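PDB 3FD3: chromosome replication initiation inhibitor protein from Agrobacterium tumefaciens, which probably acts as a LysR-type regulator that binds DNA and controls transcription, represented here by its C-terminal effector-binding domain without the DNA-binding part. Local coordinates for residues Ile6-Asn9 against Ala10-Gly14; Asn150-Gln153 against Leu154-His158; Ala77-Pro81 against Asp82-Arg86. All blocks are in the same frame, centred on the assembly; numbering follows the deposited sequence.

Contact 1 (Ile6-Asn9 against Ala10-Gly14); sequences IATN and ADSLG
Asn-9 meets Ser-12 where strand 3-8 turns into the short helix 10-13, with Asn-9 at the N-cap position. Along its side chain, CB sits beside Ala-10 N, and CG, turned between the backbone N and the carbonyl carbon (chi1 59°), swings back over the first turn of the helix. Asn-9 OD1 accepts from Ser-12 OG at 2.7 Å, in the amide plane and on a lone pair, while Asn-9 ND2 lies 4.1 Å from Asp-11 CB. The backbone carbonyl of the same residue is gripped twice: Leu-13 N donates to Asn-9 O over 3.1 Å as the first helical bond, and Thr-8 OG1 donates to Asn-9 O from 2.9 Å. Thr-8 uses its other branch for packing, Thr-8 CG2 lying 3.9 Å from Leu-13 CB, the two side chains crossing at about a right angle. The Asp-11 carboxylate is hydrogen-bonded to Tyr-75 OH through OD2 and to Thr-134 OG1 through OD1, and its nearest atom is about 4 Å from a bound calcium ion. Around this strand-to-helix corner, strands 31-36 and 53-56 flank strand 3-8, Leu-177 of strand 165-181 touches Asn-9 and Ser-12, and Leu-13 packs on Leu-18 of helix 17-26.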
# COMPACT_ATOMS: atom_id res chain seq x y z
N ILE A 6 -7.22 -10.58 -11.41
CA ILE A 6 -6.12 -11.31 -10.79
C ILE A 6 -6.01 -10.85 -9.33
O ILE A 6 -6.21 -9.68 -9.02
CB ILE A 6 -4.79 -11.01 -11.51
CG1 ILE A 6 -4.87 -11.34 -12.99
CG2 ILE A 6 -3.59 -11.79 -10.89
CD1 ILE A 6 -3.73 -10.58 -13.77
N ALA A 7 -5.76 -11.78 -8.43
CA ALA A 7 -5.63 -11.48 -7.01
C ALA A 7 -4.17 -11.64 -6.59
O ALA A 7 -3.40 -12.41 -7.17
CB ALA A 7 -6.52 -12.41 -6.16
N THR A 8 -3.80 -10.87 -5.55
CA THR A 8 -2.47 -10.98 -4.95
C THR A 8 -2.60 -10.60 -3.48
O THR A 8 -3.52 -9.84 -3.11
CB THR A 8 -1.42 -10.06 -5.62
OG1 THR A 8 -0.16 -10.22 -4.94
CG2 THR A 8 -1.82 -8.58 -5.58
N ASN A 9 -1.69 -11.13 -2.67
CA ASN A 9 -1.51 -10.64 -1.32
C ASN A 9 -0.82 -9.28 -1.37
O ASN A 9 -0.10 -8.96 -2.32
CB ASN A 9 -0.72 -11.65 -0.44
CG ASN A 9 0.71 -11.99 -1.00
OD1 ASN A 9 0.94 -12.03 -2.20
ND2 ASN A 9 1.61 -12.35 -0.11
N ALA A 10 -1.01 -8.47 -0.32
CA ALA A 10 -0.40 -7.14 -0.29
C ALA A 10 1.12 -7.19 -0.37
O ALA A 10 1.76 -6.33 -0.98
CB ALA A 10 -0.81 -6.37 1.00
N ASP A 11 1.72 -8.16 0.32
CA ASP A 11 3.18 -8.20 0.38
C ASP A 11 3.80 -8.51 -1.01
O ASP A 11 4.85 -7.97 -1.33
CB ASP A 11 3.66 -9.20 1.43
CG ASP A 11 3.36 -8.74 2.86
OD1 ASP A 11 3.31 -7.51 3.10
OD2 ASP A 11 3.15 -9.60 3.74
N SER A 12 3.14 -9.31 -1.84
CA SER A 12 3.61 -9.47 -3.23
C SER A 12 3.38 -8.21 -4.06
O SER A 12 4.25 -7.84 -4.88
CB SER A 12 2.98 -10.69 -3.90
OG SER A 12 3.42 -11.90 -3.29
N LEU A 13 2.24 -7.56 -3.88
CA LEU A 13 1.99 -6.28 -4.60
C LEU A 13 3.05 -5.24 -4.20
O LEU A 13 3.46 -4.41 -5.02
CB LEU A 13 0.58 -5.74 -4.33
CG LEU A 13 0.18 -4.48 -5.09
CD1 LEU A 13 0.29 -4.75 -6.59
CD2 LEU A 13 -1.23 -4.09 -4.67
N GLY A 14 3.48 -5.25 -2.95
CA GLY A 14 4.47 -4.30 -2.49
C GLY A 14 5.90 -4.61 -2.92
O GLY A 14 6.78 -3.78 -2.66

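Contact 2 (Asn150-Gln153 against Leu154-His158)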
# COMPACT_ATOMS: atom_id res chain seq x y z
N ASN A 150 8.79 -7.89 7.94
CA ASN A 150 8.79 -7.23 6.66
C ASN A 150 9.47 -8.11 5.61
O ASN A 150 10.51 -8.75 5.91
CB ASN A 150 9.56 -5.92 6.75
CG ASN A 150 8.87 -4.91 7.60
OD1 ASN A 150 7.81 -4.43 7.24
ND2 ASN A 150 9.48 -4.55 8.75
N PRO A 151 8.94 -8.14 4.40
CA PRO A 151 9.64 -8.88 3.34
C PRO A 151 11.08 -8.39 3.12
O PRO A 151 11.34 -7.17 3.13
CB PRO A 151 8.79 -8.60 2.10
CG PRO A 151 7.47 -8.18 2.60
CD PRO A 151 7.70 -7.51 3.90
N VAL A 152 12.00 -9.34 2.90
CA VAL A 152 13.41 -9.04 2.75
C VAL A 152 13.68 -8.03 1.63
O VAL A 152 14.58 -7.18 1.77
CB VAL A 152 14.26 -10.34 2.49
CG1 VAL A 152 13.84 -11.07 1.20
CG2 VAL A 152 15.76 -10.01 2.50
N GLN A 153 12.88 -8.08 0.58
CA GLN A 153 13.08 -7.20 -0.58
C GLN A 153 12.94 -5.73 -0.17
O GLN A 153 13.56 -4.85 -0.77
CB GLN A 153 12.09 -7.50 -1.71
CG GLN A 153 12.21 -8.86 -2.35
CD GLN A 153 11.60 -10.01 -1.56
OE1 GLN A 153 10.92 -9.80 -0.58
NE2 GLN A 153 11.86 -11.27 -2.01
N LEU A 154 12.13 -5.46 0.84
CA LEU A 154 11.85 -4.10 1.26
C LEU A 154 12.76 -3.61 2.38
O LEU A 154 12.80 -2.39 2.64
CB LEU A 154 10.41 -4.00 1.73
CG LEU A 154 9.36 -4.30 0.66
CD1 LEU A 154 7.97 -4.05 1.21
CD2 LEU A 154 9.59 -3.51 -0.67
N VAL A 155 13.48 -4.52 3.01
CA VAL A 155 14.33 -4.13 4.13
C VAL A 155 15.80 -4.48 4.00
O VAL A 155 16.59 -4.09 4.85
CB VAL A 155 13.80 -4.65 5.49
CG1 VAL A 155 12.41 -4.02 5.83
CG2 VAL A 155 13.77 -6.16 5.55
N ALA A 156 16.19 -5.16 2.93
CA ALA A 156 17.59 -5.56 2.78
C ALA A 156 18.55 -4.38 2.81
O ALA A 156 19.57 -4.43 3.53
CB ALA A 156 17.79 -6.35 1.49
N GLU A 157 18.24 -3.33 2.06
CA GLU A 157 19.14 -2.17 2.02
C GLU A 157 19.14 -1.44 3.37
O GLU A 157 20.19 -0.98 3.82
CB GLU A 157 18.77 -1.17 0.93
CG GLU A 157 19.03 -1.60 -0.46
CD GLU A 157 18.34 -0.68 -1.47
OE1 GLU A 157 17.98 0.48 -1.11
OE2 GLU A 157 18.17 -1.10 -2.64
N HIS A 158 17.98 -1.35 4.01
CA HIS A 158 17.89 -0.71 5.32
C HIS A 158 18.73 -1.44 6.36
O HIS A 158 19.40 -0.80 7.18
CB HIS A 158 16.44 -0.59 5.78
CG HIS A 158 15.62 0.34 4.93
ND1 HIS A 158 16.01 1.63 4.64
CD2 HIS A 158 14.43 0.16 4.32
CE1 HIS A 158 15.10 2.19 3.87
NE2 HIS A 158 14.14 1.31 3.65
O HOH W 1 15.98 -3.39 0.07
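Pro-151 O and Val-152 O receive the amides of the next turn as strand 148-151 runs straight into helix 152-161, a strand-to-helix junction in the periplasmic-binding-protein-like fold of the LysR effector domain. The first turn is irregular. Leu-154 N bonds to Pro-151 O at 3.0 Å, an i to i+3 bond arriving 48° above the carbonyl plane, whereas Val-155 N adds a merely weak bond to Pro-151 O. Val-152 O has two donors: Val-155 N, well out of the carbonyl plane, and Ala-156 N, 2.8 Å from Val-152 O. Among the side chains, Val-155 holds CG1 opposite its own carbonyl carbon (chi1 -64°), which brings Val-155 CG1 to 3.5 Å from Asn-150 CB, the two side chains crossing at about a right angle. Val-155 CG2 lies 3.6 Å from Pro-151 O. Asn-150 ND2 is hydrogen-bonded to Thr-78 and Ser-141, and the side chain also touches Phe-137 and Val-138 of helix 134-142. Leu-154 CD1 lies 4.4 Å from Pro-151 CG. The helix is kinked at Glu-157, and a water spans the break, donating to Gln-153 O at 2.9 Å and accepting from Glu-157 N at 3.0 Å.

Contact 3 (Ala77-Pro81 against Asp82-Arg86)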
# COMPACT_ATOMS: atom_id res chain seq x y z
N ALA A 77 12.08 -10.00 11.07
CA ALA A 77 11.51 -9.22 12.17
C ALA A 77 12.47 -8.07 12.45
O ALA A 77 13.61 -8.30 12.85
CB ALA A 77 11.33 -10.10 13.41
N THR A 78 12.02 -6.84 12.20
CA THR A 78 12.90 -5.68 12.16
C THR A 78 12.34 -4.50 12.96
O THR A 78 11.12 -4.32 13.12
CB THR A 78 13.15 -5.19 10.72
OG1 THR A 78 11.89 -4.93 10.09
CG2 THR A 78 14.00 -6.18 9.91
N ALA A 79 13.24 -3.69 13.47
CA ALA A 79 12.89 -2.42 14.12
C ALA A 79 14.06 -1.47 13.93
O ALA A 79 15.13 -1.87 13.46
CB ALA A 79 12.59 -2.62 15.61
N SER A 80 13.87 -0.21 14.31
CA SER A 80 14.97 0.75 14.21
C SER A 80 15.93 0.58 15.40
O SER A 80 15.56 0.01 16.42
CB SER A 80 14.44 2.19 14.17
OG SER A 80 14.08 2.66 15.44
N PRO A 81 17.17 1.09 15.28
CA PRO A 81 18.09 1.04 16.43
C PRO A 81 17.56 1.71 17.71
O PRO A 81 17.73 1.18 18.81
CB PRO A 81 19.31 1.79 15.89
CG PRO A 81 19.31 1.50 14.44
CD PRO A 81 17.84 1.57 14.07
N ASP A 82 16.88 2.84 17.56
CA ASP A 82 16.29 3.52 18.70
C ASP A 82 15.16 2.68 19.31
O ASP A 82 15.06 2.63 20.51
CB ASP A 82 15.76 4.90 18.31
CG ASP A 82 14.99 5.61 19.45
OD1 ASP A 82 15.61 5.93 20.44
OD2 ASP A 82 13.75 5.76 19.32
N PHE A 83 14.34 2.03 18.48
CA PHE A 83 13.32 1.10 19.00
C PHE A 83 13.94 0.00 19.85
O PHE A 83 13.44 -0.32 20.95
CB PHE A 83 12.48 0.50 17.88
CG PHE A 83 11.30 -0.24 18.38
CD1 PHE A 83 11.41 -1.56 18.79
CD2 PHE A 83 10.08 0.39 18.47
CE1 PHE A 83 10.33 -2.22 19.28
CE2 PHE A 83 9.01 -0.26 18.96
CZ PHE A 83 9.12 -1.57 19.36
N MSE A 84 15.02 -0.59 19.34
CA MSE A 84 15.71 -1.65 20.05
C MSE A 84 16.25 -1.11 21.39
O MSE A 84 16.17 -1.78 22.44
CB MSE A 84 16.87 -2.22 19.21
CG MSE A 84 16.52 -2.84 17.89
SE MSE A 84 15.38 -4.38 18.03
CE MSE A 84 16.59 -5.53 18.94
N ALA A 85 16.81 0.09 21.35
CA ALA A 85 17.39 0.68 22.55
C ALA A 85 16.35 0.95 23.63
O ALA A 85 16.62 0.80 24.82
CB ALA A 85 18.13 1.97 22.20
N ARG A 86 15.17 1.40 23.22
CA ARG A 86 14.13 1.80 24.16
C ARG A 86 13.40 0.59 24.73
O ARG A 86 13.03 0.58 25.89
CB ARG A 86 13.14 2.71 23.45
CG ARG A 86 13.69 4.11 23.17
CD ARG A 86 12.73 4.87 22.34
NE ARG A 86 11.51 5.16 23.08
CZ ARG A 86 10.28 5.19 22.56
NH1 ARG A 86 10.06 4.80 21.30
NH2 ARG A 86 9.24 5.50 23.36
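This is a helix N-cap: Ser-80 closes the start of helix 81-87 just after strand 66-79 ends, in the LysR substrate-binding domain. With chi1 at 79°, Ser-80 OG is folded back over its own backbone to face the helix, where it accepts from Phe-83 N at 3.1 Å with an N-H...O angle of 165°. The carbonyl of the same residue opens the helical ladder, with Met-84 N, the amide of a selenomethionine, donating to Ser-80 O over 3.0 Å. Pro-81 is the first residue of the helix, where its lack of an N-H costs no helical bond, and Pro-81 O accepts from Ala-85 N at 2.9 Å. One residue before the cap, the last strand residue, Ala-79, turns its methyl toward the helix. The Phe-83 ring meets it obliquely and also touches Phe-88 and Pro-101, while the Met-84 side chain reaches Val-165 and Leu-167 of strand 165-181. Ala-79 also touches Trp-147 and Leu-167, which makes its methyl a meeting point of strand, loop and helix. Ala-79 CB lies 3.6 Å from Phe-83 CD1 and 4.1 Å from Met-84 SE.

How the contacts relate
The three contacts are all places where a strand of the six-stranded mixed sheet hands over to a helix. Along the chain the order is contact 1, then contact 3, then contact 2, none overlapping another. Contacts 2 and 3 have centres 15 Å apart and lie on neighbouring strands, 148-151 and 66-79, tied through the side chains of Asn-150 and Thr-78. Contacts 1 and 2, 16 Å apart between centres, touch where Leu-154 CD2 meets Gly-14 O and Asp-11 CB meets Pro-151 CG. Contacts 1 and 3, about 27 Å apart between centres, do not touch. Contact 2 touches both, so three strand ends of one sheet are joined through it within the substrate-binding domain.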